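Local coordinates for cucumber peeling cupredoxin (Cucumis sativus, PDB 1JER), which binds a single copper ion and, as a blue copper protein of the phytocyanin family, probably works in electron transfer, at residues A[3-8]-A[37-42]; A[48-53]-A[64-69]; A[78-83]-A[102-107]. One frame throughout, in Å; residues are numbered along the deposited sequence. Where two conformers were deposited one is given.

Three ways of joining strands and loops in a beta sandwich appear here. Contact 1 is a pairing within one sheet: two parallel strands share backbone hydrogen bonds, with apolar and aromatic side chains and H6 on the buried face, and Q39 hydrogen-bonded to N41 on the other. Contact 3 joins the two sheets, its 78-83 segment leaving the strand that borders 37-40 in the first sheet, and relies on apolar packing without a hydrogen bond between its segments. Contact 2 lies nearer the surface, where a loop rests on the edge strand of the second sheet through polar side chains and a water. Contacts 1 and 2 meet where F40 packs on V49, on the copper side.

Contact 1. Residues A[3-8]-A[37-42]; sequences STVHIV and SLQFNF
V8 sets its CG2 methyl over one face of the F40 ring, 3.8 Å from the ring centroid and 10° off the normal, a true CH-pi contact, while W14 meets the same ring edge-to-face. The H6 imidazole has S37 O near its plane at the CD2 edge and T4 CG2, two residues earlier in the same segment, above one face toward the rim; its NE2 is hydrogen-bonded to D36 OD2. These rings lie on the inner side of a parallel strand pair, 5-7 beside 37-40, in the first sheet of the cupredoxin sandwich. Four backbone bonds join the pair, among them Q39 N to H6 O at 2.8 Å and V8 N to Q39 O at 3.0 Å.

On the other face Q39 runs beside I7, pointing the same way, with I7 CD1 3.7 Å from Q39 CB. Its CG stands opposite the backbone N (chi1 176°) and the chain continues extended, carrying the amide past I7 CD1 toward N41. Cut back to an alanine, this position is likely to leave N41 OD1 without its donor and I7 CD1 without its amide neighbour. N41 ND2 touches I7 CG2. Q39 NE2 donates to N41 OD1 at 2.8 Å, nearly straight (174° at the hydrogen), meeting a lone pair of that oxygen in its carbonyl plane.

Contact 2. Residues A[48-53]-A[64-69]; sequences NVHEME and VNSDND
In one of its two conformers, and so with less certainty, H50 carries its ring to S66 through a first torsion of 173°, which sets CG opposite the backbone N, and a chi2 of 67° that turns the imidazole across the serine. S66 answers with OG on the side away from its carbonyl carbon (chi1 -35°), swung well toward an eclipsed arrangement. In that conformer H50 NE2 comes 3.2 Å from S66 CB, approaching obliquely, and CE1 reaches on to N of the poorly ordered D67 at 3.7 Å. Beside it M52, its chain bent at chi2 and chi3, brings CE to 3.7 Å from S66 OG. That hydroxyl is hydrogen-bonded to F63 O, one residue before the segment.

The arrangement is a loop laid against an edge strand: 50-52 is the outermost strand of the second sheet of the cupredoxin sandwich, bonded to strand 84-89 through its backbone. The loop segment 64-69, which follows helix 55-60, runs roughly antiparallel to it, without backbone pairing between them. A water bridges the gap, donating to S66 OG at 2.5 Å and to E53 OE2 at 3.1 Å; it lies in the plane of the H50 ring, with only a weak bond to NE2. Farther along, E53 and N65 cross at about a right angle, with E53 OE1 3.9 Å from N65 OD1.

At the copper end N48 packs on C90, a ligand of the metal, and faces the poorly ordered D69, their side chains crossing at about a right angle. The D69 carboxylate has a salt bridge to R72.

Contact 3. Residues A[78-83]-A[102-107]; sequences ERLDEL and LSINVV
L80 points its side chain at strand 102-107, and its CB and both methyls find apolar neighbours. Its CB lies 4.2 Å from V106 CG2, a loose first touch. CG then takes the position opposite the carbonyl carbon (chi1 -60°), and an extended chi2 carries the chain on so that the two terminal methyls arrive at I104. There CD1 of L80 meets CD1 of I104 at 3.7 Å, tip to tip, and CD2 of L80 rests against the same methyl at 3.9 Å. The same L80 CD1 lies 4.1 Å from V106 CG2, crossing that valine at a slant.

This is packing between the sheets of the beta sandwich typical of cupredoxins: strand 76-79 is the edge of one sheet beside 37-40, strand 101-107 belongs to the other, and L38 touches both L80 and I104. On the helix side, I104 also leans on A27 of helix 22-28. I104 holds CG1 between its backbone N and carbonyl carbon (chi1 60°), with the chain extended beyond, which carries CD1 inward to the leucine.

Past L80 the chain turns toward strand 84-89, and main-chain atoms do more of the touching. E82 O sits 3.4 Å from V106 CB and almost as near its CG1, so the valine meets a main-chain oxygen as well as the leucine methyl. L83 CA approaches V106 O at 3.5 Å in a CA-H...O contact, bent to 126° at the hydrogen. The CA–CB bond of L83 leads away overall, though CB still nears V106 O, and CD2 folds back against the main chain of V107, 3.5 Å from its carbonyl carbon C; V34 flanks both L83 and V106.

Contact 1. Residues A[3-8]-A[37-42]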
ATOM      1  N   SER A   3       1.350   6.002  11.789  1.00 27.19           N
ATOM      2  CA  SER A   3       1.353   6.832  10.618  1.00 22.13           C
ATOM      3  C   SER A   3      -0.087   7.016  10.166  1.00 20.81           C
ATOM      4  O   SER A   3      -0.950   6.289  10.661  1.00 22.17           O
ATOM      5  CB  SER A   3       2.213   6.294   9.490  1.00 25.67           C
ATOM      6  OG  SER A   3       3.612   6.365   9.859  1.00 26.15           O
ATOM      7  N   THR A   4      -0.335   7.970   9.280  1.00 19.70           N
ATOM      8  CA  THR A   4      -1.746   8.210   8.905  1.00 17.32           C
ATOM      9  C   THR A   4      -2.013   7.594   7.538  1.00 16.49           C
ATOM     10  O   THR A   4      -1.203   7.717   6.635  1.00 19.69           O
ATOM     11  CB  THR A   4      -1.907   9.767   8.753  1.00 21.11           C
ATOM     12  OG1 THR A   4      -1.720  10.291  10.099  1.00 25.86           O
ATOM     13  CG2 THR A   4      -3.331  10.138   8.410  1.00 19.51           C
ATOM     14  N   VAL A   5      -3.241   7.087   7.367  1.00 17.00           N
ATOM     15  CA  VAL A   5      -3.617   6.683   5.962  1.00 15.15           C
ATOM     16  C   VAL A   5      -4.585   7.773   5.507  1.00 14.17           C
ATOM     17  O   VAL A   5      -5.667   7.984   6.084  1.00 19.65           O
ATOM     18  CB  VAL A   5      -4.330   5.321   6.000  1.00 21.44           C
ATOM     19  CG1 VAL A   5      -4.758   4.935   4.558  1.00 22.34           C
ATOM     20  CG2 VAL A   5      -3.392   4.249   6.566  1.00 19.63           C
ATOM     21  N   HIS A   6      -4.152   8.586   4.551  1.00 15.20           N
ATOM     22  CA  HIS A   6      -5.035   9.727   4.177  1.00 14.99           C
ATOM     23  C   HIS A   6      -5.987   9.213   3.063  1.00 18.01           C
ATOM     24  O   HIS A   6      -5.515   8.506   2.179  1.00 21.29           O
ATOM     25  CB  HIS A   6      -4.166  10.817   3.566  1.00 13.85           C
ATOM     26  CG  HIS A   6      -3.083  11.292   4.482  1.00 17.76           C
ATOM     27  ND1 HIS A   6      -3.314  12.337   5.379  1.00 20.57           N
ATOM     28  CD2 HIS A   6      -1.784  10.910   4.582  1.00 19.83           C
ATOM     29  CE1 HIS A   6      -2.158  12.566   6.024  1.00 21.64           C
ATOM     30  NE2 HIS A   6      -1.234  11.723   5.576  1.00 20.18           N
ATOM     31  N   ILE A   7      -7.216   9.627   3.124  1.00 17.72           N
ATOM     32  CA  ILE A   7      -8.182   9.200   2.076  1.00 13.75           C
ATOM     33  C   ILE A   7      -8.269  10.340   1.050  1.00 14.47           C
ATOM     34  O   ILE A   7      -8.699  11.419   1.356  1.00 17.57           O
ATOM     35  CB  ILE A   7      -9.578   9.004   2.710  1.00 19.29           C
ATOM     36  CG1 ILE A   7      -9.552   7.913   3.821  1.00 23.67           C
ATOM     37  CG2 ILE A   7     -10.530   8.504   1.590  1.00 19.42           C
ATOM     38  CD1 ILE A   7      -9.024   6.586   3.283  1.00 29.94           C
ATOM     39  N   VAL A   8      -7.716  10.070  -0.138  1.00 15.76           N
ATOM     40  CA  VAL A   8      -7.619  11.123  -1.148  1.00 15.60           C
ATOM     41  C   VAL A   8      -9.011  11.654  -1.462  1.00 17.82           C
ATOM     42  O   VAL A   8      -9.912  10.885  -1.794  1.00 17.04           O
ATOM     43  CB  VAL A   8      -6.954  10.570  -2.415  1.00 15.04           C
ATOM     44  CG1 VAL A   8      -7.004  11.613  -3.531  1.00 15.82           C
ATOM     45  CG2 VAL A   8      -5.509  10.176  -2.152  1.00 14.91           C
ATOM     46  N   SER A  37       0.318   6.808   4.265  1.00 17.08           N
ATOM     47  CA  SER A  37      -0.068   6.211   2.958  1.00 19.21           C
ATOM     48  C   SER A  37      -1.242   7.060   2.409  1.00 16.26           C
ATOM     49  O   SER A  37      -1.877   7.796   3.138  1.00 17.05           O
ATOM     50  CB  SER A  37      -0.655   4.787   3.285  1.00 22.03           C
ATOM     51  OG  SER A  37       0.418   3.933   3.694  1.00 21.79           O
ATOM     52  N   LEU A  38      -1.475   6.872   1.108  1.00 16.59           N
ATOM     53  CA  LEU A  38      -2.577   7.616   0.442  1.00 14.01           C
ATOM     54  C   LEU A  38      -3.524   6.469  -0.096  1.00 15.52           C
ATOM     55  O   LEU A  38      -3.000   5.598  -0.751  1.00 19.33           O
ATOM     56  CB  LEU A  38      -2.018   8.238  -0.848  1.00 18.17           C
ATOM     57  CG  LEU A  38      -1.202   9.497  -0.740  1.00 23.33           C
ATOM     58  CD1 LEU A  38      -0.939  10.084  -2.122  1.00 20.37           C
ATOM     59  CD2 LEU A  38      -1.907  10.516   0.169  1.00 23.20           C
ATOM     60  N   GLN A  39      -4.772   6.594   0.273  1.00 14.27           N
ATOM     61  CA  GLN A  39      -5.747   5.596  -0.214  1.00 14.14           C
ATOM     62  C   GLN A  39      -6.632   6.253  -1.299  1.00 17.42           C
ATOM     63  O   GLN A  39      -7.294   7.247  -0.978  1.00 15.68           O
ATOM     64  CB  GLN A  39      -6.641   5.123   0.927  1.00 14.39           C
ATOM     65  CG  GLN A  39      -7.729   4.167   0.408  1.00 17.33           C
ATOM     66  CD  GLN A  39      -8.332   3.347   1.521  1.00 27.14           C
ATOM     67  OE1 GLN A  39      -7.677   3.121   2.546  1.00 29.83           O
ATOM     68  NE2 GLN A  39      -9.563   2.899   1.323  1.00 25.42           N
ATOM     69  N   PHE A  40      -6.641   5.661  -2.477  1.00 17.33           N
ATOM     70  CA  PHE A  40      -7.497   6.217  -3.585  1.00 15.54           C
ATOM     71  C   PHE A  40      -8.680   5.202  -3.755  1.00 17.07           C
ATOM     72  O   PHE A  40      -8.398   4.045  -3.997  1.00 17.06           O
ATOM     73  CB  PHE A  40      -6.655   6.087  -4.877  1.00 13.22           C
ATOM     74  CG  PHE A  40      -5.510   7.103  -4.937  1.00 15.58           C
ATOM     75  CD1 PHE A  40      -4.290   6.775  -4.331  1.00 17.94           C
ATOM     76  CD2 PHE A  40      -5.630   8.291  -5.599  1.00 16.38           C
ATOM     77  CE1 PHE A  40      -3.214   7.668  -4.454  1.00 17.68           C
ATOM     78  CE2 PHE A  40      -4.571   9.202  -5.694  1.00 18.55           C
ATOM     79  CZ  PHE A  40      -3.367   8.873  -5.071  1.00 15.33           C
ATOM     80  N   ASN A  41      -9.879   5.705  -3.551  1.00 15.38           N
ATOM     81  CA  ASN A  41     -11.093   4.864  -3.649  1.00 15.86           C
ATOM     82  C   ASN A  41     -11.873   5.331  -4.908  1.00 18.36           C
ATOM     83  O   ASN A  41     -12.133   6.516  -5.092  1.00 18.20           O
ATOM     84  CB  ASN A  41     -12.022   5.199  -2.447  1.00 18.54           C
ATOM     85  CG  ASN A  41     -11.432   4.671  -1.134  1.00 19.46           C
ATOM     86  OD1 ASN A  41     -10.816   3.652  -1.057  1.00 20.20           O
ATOM     87  ND2 ASN A  41     -11.732   5.458  -0.071  1.00 24.33           N
ATOM     88  N   PHE A  42     -12.193   4.344  -5.742  1.00 16.14           N
ATOM     89  CA  PHE A  42     -12.969   4.747  -6.969  1.00 14.27           C
ATOM     90  C   PHE A  42     -13.686   3.473  -7.447  1.00 20.55           C
ATOM     91  O   PHE A  42     -13.300   2.360  -7.082  1.00 19.22           O
ATOM     92  CB  PHE A  42     -11.995   5.216  -8.008  1.00 17.29           C
ATOM     93  CG  PHE A  42     -10.799   4.353  -8.278  1.00 20.89           C
ATOM     94  CD1 PHE A  42      -9.639   4.479  -7.509  1.00 17.90           C
ATOM     95  CD2 PHE A  42     -10.800   3.410  -9.302  1.00 20.05           C
ATOM     96  CE1 PHE A  42      -8.531   3.694  -7.784  1.00 15.96           C
ATOM     97  CE2 PHE A  42      -9.711   2.622  -9.573  1.00 18.77           C
ATOM     98  CZ  PHE A  42      -8.552   2.742  -8.800  1.00 19.12           C
TER
HETATM   99  O   HOH W   1      -9.926   8.148  -2.110  1.00 22.02           O

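Contact 2. Residues A[48-53]-A[64-69]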
ATOM      1  N   ASN A  48      -7.667   4.951 -12.675  1.00 14.25           N
ATOM      2  CA  ASN A  48      -6.497   4.214 -12.188  1.00 17.04           C
ATOM      3  C   ASN A  48      -5.632   5.243 -11.429  1.00 17.39           C
ATOM      4  O   ASN A  48      -6.078   6.404 -11.296  1.00 15.22           O
ATOM      5  CB  ASN A  48      -5.724   3.537 -13.291  1.00 16.71           C
ATOM      6  CG  ASN A  48      -5.270   4.489 -14.380  1.00 19.70           C
ATOM      7  OD1 ASN A  48      -5.187   4.106 -15.563  1.00 31.76           O
ATOM      8  ND2 ASN A  48      -5.027   5.708 -14.046  1.00 12.88           N
ATOM      9  N   VAL A  49      -4.511   4.772 -10.916  1.00 16.30           N
ATOM     10  CA  VAL A  49      -3.608   5.662 -10.186  1.00 14.72           C
ATOM     11  C   VAL A  49      -2.177   5.373 -10.667  1.00 16.25           C
ATOM     12  O   VAL A  49      -1.740   4.239 -10.607  1.00 18.93           O
ATOM     13  CB  VAL A  49      -3.634   5.360  -8.668  1.00 18.85           C
ATOM     14  CG1 VAL A  49      -2.670   6.397  -8.010  1.00 23.28           C
ATOM     15  CG2 VAL A  49      -5.043   5.581  -8.120  1.00 22.41           C
ATOM     16  N   HIS A  50      -1.530   6.433 -11.153  1.00 17.28           N
ATOM     17  CA  HIS A  50      -0.159   6.281 -11.639  1.00 19.90           C
ATOM     18  C   HIS A  50       0.703   7.385 -11.080  1.00 20.38           C
ATOM     19  O   HIS A  50       0.344   8.555 -11.049  1.00 20.76           O
ATOM     20  CB  HIS A  50      -0.200   6.383 -13.191  0.63 19.98           C
ATOM     21  CG  HIS A  50       1.128   6.411 -13.852  0.63 24.13           C
ATOM     22  ND1 HIS A  50       2.005   5.357 -13.866  0.63 27.91           N
ATOM     23  CD2 HIS A  50       1.735   7.395 -14.584  0.63 28.11           C
ATOM     24  CE1 HIS A  50       3.103   5.678 -14.531  0.63 26.21           C
ATOM     25  NE2 HIS A  50       2.961   6.910 -14.976  0.63 26.10           N
ATOM     26  N   GLU A  51       1.891   7.018 -10.562  1.00 18.11           N
ATOM     27  CA  GLU A  51       2.763   8.086 -10.047  1.00 16.88           C
ATOM     28  C   GLU A  51       3.651   8.606 -11.148  1.00 22.15           C
ATOM     29  O   GLU A  51       4.120   7.822 -12.002  1.00 26.41           O
ATOM     30  CB  GLU A  51       3.596   7.485  -8.887  1.00 18.58           C
ATOM     31  CG  GLU A  51       4.520   8.579  -8.321  1.00 21.73           C
ATOM     32  CD  GLU A  51       5.350   8.080  -7.151  1.00 29.43           C
ATOM     33  OE1 GLU A  51       5.314   6.901  -6.795  1.00 31.69           O
ATOM     34  OE2 GLU A  51       6.069   8.924  -6.568  1.00 37.43           O
ATOM     35  N   MET A  52       3.862   9.893 -11.317  1.00 19.50           N
ATOM     36  CA  MET A  52       4.727  10.415 -12.370  1.00 18.70           C
ATOM     37  C   MET A  52       6.083  10.859 -11.718  1.00 29.58           C
ATOM     38  O   MET A  52       6.086  11.269 -10.572  1.00 27.11           O
ATOM     39  CB  MET A  52       4.168  11.711 -12.935  1.00 22.77           C
ATOM     40  CG  MET A  52       2.672  11.805 -13.035  1.00 34.61           C
ATOM     41  SD  MET A  52       2.201  11.854 -14.792  1.00 48.31           S
ATOM     42  CE  MET A  52       2.506  10.126 -15.186  1.00 29.62           C
ATOM     43  N   GLU A  53       7.102  10.865 -12.548  1.00 32.94           N
ATOM     44  CA  GLU A  53       8.443  11.227 -12.118  1.00 39.30           C
ATOM     45  C   GLU A  53       8.664  12.723 -11.959  1.00 34.33           C
ATOM     46  O   GLU A  53       9.285  13.156 -10.976  1.00 45.22           O
ATOM     47  CB  GLU A  53       9.457  10.666 -13.124  1.00 46.99           C
ATOM     48  CG  GLU A  53       8.892   9.849 -14.246  1.00 54.43           C
ATOM     49  CD  GLU A  53       7.714  10.385 -14.998  1.00 54.12           C
ATOM     50  OE1 GLU A  53       7.850  11.242 -15.896  1.00 37.73           O
ATOM     51  OE2 GLU A  53       6.582   9.871 -14.775  1.00 64.37           O
ATOM     52  N   VAL A  64       3.901   9.409 -21.671  1.00 24.72           N
ATOM     53  CA  VAL A  64       4.803   8.589 -22.512  1.00 26.40           C
ATOM     54  C   VAL A  64       5.633   7.699 -21.680  1.00 27.49           C
ATOM     55  O   VAL A  64       5.961   6.556 -22.025  1.00 38.07           O
ATOM     56  CB  VAL A  64       5.519   9.461 -23.523  1.00 31.07           C
ATOM     57  CG1 VAL A  64       6.848   9.964 -23.064  1.00 39.11           C
ATOM     58  CG2 VAL A  64       5.451   9.005 -24.932  1.00 35.13           C
ATOM     59  N   ASN A  65       6.023   8.069 -20.426  1.00 25.78           N
ATOM     60  CA  ASN A  65       6.813   7.019 -19.723  1.00 34.23           C
ATOM     61  C   ASN A  65       5.936   6.182 -18.796  1.00 40.05           C
ATOM     62  O   ASN A  65       6.516   5.541 -17.892  1.00 48.86           O
ATOM     63  CB  ASN A  65       7.859   7.730 -18.818  1.00 36.09           C
ATOM     64  CG  ASN A  65       8.760   8.610 -19.652  1.00 39.34           C
ATOM     65  OD1 ASN A  65       9.025   9.749 -19.300  1.00 53.19           O
ATOM     66  ND2 ASN A  65       9.198   8.075 -20.788  1.00 49.38           N
ATOM     67  N   SER A  66       4.646   6.208 -18.935  1.00 45.84           N
ATOM     68  CA  SER A  66       3.659   5.603 -18.110  1.00 57.01           C
ATOM     69  C   SER A  66       3.393   4.190 -18.502  1.00 70.14           C
ATOM     70  O   SER A  66       3.631   3.786 -19.644  1.00 66.85           O
ATOM     71  CB  SER A  66       2.376   6.445 -18.043  1.00 56.59           C
ATOM     72  OG  SER A  66       2.699   7.827 -18.080  1.00 62.31           O
ATOM     73  N   ASP A  67       2.884   3.452 -17.521  1.00 81.69           N
ATOM     74  CA  ASP A  67       2.725   2.035 -17.682  1.00 87.36           C
ATOM     75  C   ASP A  67       1.352   1.611 -18.129  1.00 87.74           C
ATOM     76  O   ASP A  67       0.401   1.562 -17.322  1.00 89.44           O
ATOM     77  CB  ASP A  67       3.123   1.281 -16.466  1.00 91.56           C
ATOM     78  CG  ASP A  67       3.936   0.067 -16.871  1.00 95.92           C
ATOM     79  OD1 ASP A  67       3.339  -0.967 -17.357  1.00 97.93           O
ATOM     80  OD2 ASP A  67       5.217   0.091 -16.767  1.00 97.67           O
ATOM     81  N   ASN A  68       1.409   1.318 -19.387  1.00 88.28           N
ATOM     82  CA  ASN A  68       0.375   0.732 -20.197  1.00 90.34           C
ATOM     83  C   ASN A  68      -0.970   0.616 -19.488  1.00 91.81           C
ATOM     84  O   ASN A  68      -1.996   0.334 -20.120  1.00 99.21           O
ATOM     85  CB  ASN A  68       0.817  -0.681 -20.561  1.00 90.97           C
ATOM     86  CG  ASN A  68       1.854  -1.242 -19.561  1.00 91.18           C
ATOM     87  OD1 ASN A  68       2.891  -1.766 -19.968  1.00 83.94           O
ATOM     88  ND2 ASN A  68       1.631  -1.158 -18.260  1.00 91.47           N
ATOM     89  N   ASP A  69      -0.983   0.820 -18.195  1.00 89.57           N
ATOM     90  CA  ASP A  69      -2.229   0.655 -17.427  1.00 86.96           C
ATOM     91  C   ASP A  69      -2.190  -0.702 -16.715  1.00 85.33           C
ATOM     92  O   ASP A  69      -1.239  -1.005 -15.980  1.00 94.21           O
ATOM     93  CB  ASP A  69      -3.412   0.618 -18.419  1.00 84.38           C
ATOM     94  CG  ASP A  69      -4.560   1.554 -18.060  1.00 83.15           C
ATOM     95  OD1 ASP A  69      -5.287   1.310 -17.026  1.00 62.20           O
ATOM     96  OD2 ASP A  69      -4.811   2.582 -18.800  1.00 89.88           O
TER
HETATM   97  O   HOH W   2       4.728   8.861 -17.084  1.00 65.21           O

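Contact 3. Residues A[78-83]-A[102-107]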
ATOM      1  N   GLU A  78      -1.071   3.858  -1.625  1.00 19.93           N
ATOM      2  CA  GLU A  78       0.346   4.078  -1.973  1.00 22.21           C
ATOM      3  C   GLU A  78       1.084   4.558  -0.712  1.00 20.63           C
ATOM      4  O   GLU A  78       0.585   5.430  -0.039  1.00 19.93           O
ATOM      5  CB  GLU A  78       0.411   5.244  -3.014  1.00 25.98           C
ATOM      6  CG  GLU A  78      -0.193   4.770  -4.369  1.00 28.66           C
ATOM      7  CD  GLU A  78       0.815   3.965  -5.166  1.00 40.72           C
ATOM      8  OE1 GLU A  78       2.035   4.111  -4.924  1.00 47.57           O
ATOM      9  OE2 GLU A  78       0.399   3.215  -6.086  1.00 50.16           O
ATOM     10  N   ARG A  79       2.245   3.965  -0.469  1.00 18.93           N
ATOM     11  CA  ARG A  79       3.037   4.358   0.693  1.00 23.48           C
ATOM     12  C   ARG A  79       3.905   5.560   0.334  1.00 21.17           C
ATOM     13  O   ARG A  79       4.478   5.624  -0.743  1.00 24.06           O
ATOM     14  CB  ARG A  79       3.962   3.219   1.196  1.00 25.68           C
ATOM     15  CG  ARG A  79       4.316   3.459   2.687  1.00 36.93           C
ATOM     16  CD  ARG A  79       5.002   2.263   3.335  1.00 45.88           C
ATOM     17  NE  ARG A  79       4.452   2.012   4.698  1.00 47.92           N
ATOM     18  CZ  ARG A  79       4.999   2.484   5.803  1.00 51.76           C
ATOM     19  NH1 ARG A  79       6.310   2.731   5.835  1.00 59.55           N
ATOM     20  NH2 ARG A  79       4.273   2.708   6.912  1.00 32.80           N
ATOM     21  N   LEU A  80       4.012   6.488   1.294  1.00 18.51           N
ATOM     22  CA  LEU A  80       4.887   7.670   0.992  1.00 18.91           C
ATOM     23  C   LEU A  80       6.236   7.387   1.712  1.00 20.84           C
ATOM     24  O   LEU A  80       6.345   7.539   2.906  1.00 24.82           O
ATOM     25  CB  LEU A  80       4.192   8.902   1.574  1.00 17.42           C
ATOM     26  CG  LEU A  80       2.776   9.146   0.981  1.00 20.69           C
ATOM     27  CD1 LEU A  80       2.103  10.337   1.616  1.00 21.75           C
ATOM     28  CD2 LEU A  80       2.847   9.298  -0.519  1.00 20.90           C
ATOM     29  N   ASP A  81       7.159   6.926   0.908  1.00 23.25           N
ATOM     30  CA  ASP A  81       8.449   6.416   1.269  1.00 31.15           C
ATOM     31  C   ASP A  81       9.577   7.447   1.194  1.00 29.68           C
ATOM     32  O   ASP A  81      10.657   7.134   1.729  1.00 35.35           O
ATOM     33  CB  ASP A  81       8.876   5.411   0.065  1.00 40.25           C
ATOM     34  CG  ASP A  81       8.086   4.135   0.263  1.00 54.72           C
ATOM     35  OD1 ASP A  81       7.881   3.776   1.451  1.00 65.20           O
ATOM     36  OD2 ASP A  81       7.656   3.550  -0.753  1.00 70.20           O
ATOM     37  N   GLU A  82       9.430   8.485   0.416  1.00 24.33           N
ATOM     38  CA  GLU A  82      10.536   9.428   0.189  1.00 28.08           C
ATOM     39  C   GLU A  82      10.070  10.855   0.432  1.00 26.74           C
ATOM     40  O   GLU A  82       8.885  11.171   0.262  1.00 22.90           O
ATOM     41  CB  GLU A  82      11.031   9.291  -1.258  1.00 35.06           C
ATOM     42  CG  GLU A  82      10.438   8.134  -2.000  1.00 52.78           C
ATOM     43  CD  GLU A  82      11.375   6.988  -2.268  1.00 67.98           C
ATOM     44  OE1 GLU A  82      12.422   6.875  -1.594  1.00 87.08           O
ATOM     45  OE2 GLU A  82      11.056   6.164  -3.165  1.00 86.99           O
ATOM     46  N   LEU A  83      11.024  11.704   0.799  1.00 20.76           N
ATOM     47  CA  LEU A  83      10.707  13.122   1.032  1.00 19.95           C
ATOM     48  C   LEU A  83      10.440  13.839  -0.297  1.00 22.70           C
ATOM     49  O   LEU A  83      10.936  13.446  -1.359  1.00 30.48           O
ATOM     50  CB  LEU A  83      11.988  13.782   1.627  1.00 23.08           C
ATOM     51  CG  LEU A  83      12.275  13.270   3.061  1.00 30.40           C
ATOM     52  CD1 LEU A  83      13.514  14.001   3.580  1.00 37.07           C
ATOM     53  CD2 LEU A  83      11.093  13.531   3.950  1.00 36.33           C
ATOM     54  N   LEU A 102      -2.951  14.840  -8.601  1.00 19.01           N
ATOM     55  CA  LEU A 102      -2.721  15.273  -7.189  1.00 16.17           C
ATOM     56  C   LEU A 102      -1.200  15.388  -6.997  1.00 16.61           C
ATOM     57  O   LEU A 102      -0.438  14.553  -7.416  1.00 17.38           O
ATOM     58  CB  LEU A 102      -3.244  14.090  -6.319  1.00 15.46           C
ATOM     59  CG  LEU A 102      -2.793  14.202  -4.834  1.00 17.94           C
ATOM     60  CD1 LEU A 102      -3.707  15.186  -4.117  1.00 20.57           C
ATOM     61  CD2 LEU A 102      -2.936  12.812  -4.179  1.00 20.82           C
ATOM     62  N   SER A 103      -0.773  16.526  -6.443  1.00 17.50           N
ATOM     63  CA  SER A 103       0.660  16.674  -6.140  1.00 17.17           C
ATOM     64  C   SER A 103       0.763  16.982  -4.646  1.00 18.55           C
ATOM     65  O   SER A 103       0.015  17.786  -4.104  1.00 20.43           O
ATOM     66  CB  SER A 103       1.281  17.826  -6.939  1.00 20.17           C
ATOM     67  OG  SER A 103       0.718  19.023  -6.577  1.00 30.11           O
ATOM     68  N   ILE A 104       1.666  16.241  -3.989  1.00 18.46           N
ATOM     69  CA  ILE A 104       1.753  16.456  -2.540  1.00 18.00           C
ATOM     70  C   ILE A 104       3.227  16.553  -2.125  1.00 20.37           C
ATOM     71  O   ILE A 104       4.109  16.061  -2.800  1.00 24.31           O
ATOM     72  CB  ILE A 104       1.116  15.302  -1.786  1.00 21.24           C
ATOM     73  CG1 ILE A 104       1.776  13.941  -2.062  1.00 22.13           C
ATOM     74  CG2 ILE A 104      -0.382  15.216  -2.065  1.00 21.92           C
ATOM     75  CD1 ILE A 104       1.571  12.962  -0.911  1.00 28.62           C
ATOM     76  N   ASN A 105       3.423  17.237  -0.987  1.00 15.38           N
ATOM     77  CA  ASN A 105       4.807  17.403  -0.506  1.00 16.89           C
ATOM     78  C   ASN A 105       4.947  16.553   0.764  1.00 17.43           C
ATOM     79  O   ASN A 105       4.169  16.742   1.710  1.00 19.19           O
ATOM     80  CB  ASN A 105       4.961  18.899  -0.101  1.00 18.54           C
ATOM     81  CG  ASN A 105       6.374  19.129   0.459  1.00 24.68           C
ATOM     82  OD1 ASN A 105       6.520  19.722   1.542  1.00 30.53           O
ATOM     83  ND2 ASN A 105       7.361  18.671  -0.272  1.00 20.18           N
ATOM     84  N   VAL A 106       5.866  15.602   0.742  1.00 17.71           N
ATOM     85  CA  VAL A 106       6.065  14.708   1.870  1.00 15.92           C
ATOM     86  C   VAL A 106       7.242  15.197   2.734  1.00 18.45           C
ATOM     87  O   VAL A 106       8.323  15.462   2.194  1.00 18.79           O
ATOM     88  CB  VAL A 106       6.388  13.277   1.355  1.00 19.81           C
ATOM     89  CG1 VAL A 106       6.508  12.308   2.528  1.00 19.06           C
ATOM     90  CG2 VAL A 106       5.162  12.826   0.517  1.00 20.68           C
ATOM     91  N   VAL A 107       6.978  15.331   4.015  1.00 18.25           N
ATOM     92  CA  VAL A 107       8.075  15.773   4.937  1.00 17.80           C
ATOM     93  C   VAL A 107       8.441  14.659   5.875  1.00 22.52           C
ATOM     94  O   VAL A 107       7.838  13.580   6.000  1.00 20.33           O
ATOM     95  CB  VAL A 107       7.613  17.027   5.692  1.00 16.12           C
ATOM     96  CG1 VAL A 107       7.293  18.156   4.722  1.00 16.87           C
ATOM     97  CG2 VAL A 107       6.447  16.670   6.606  1.00 19.85           C
TER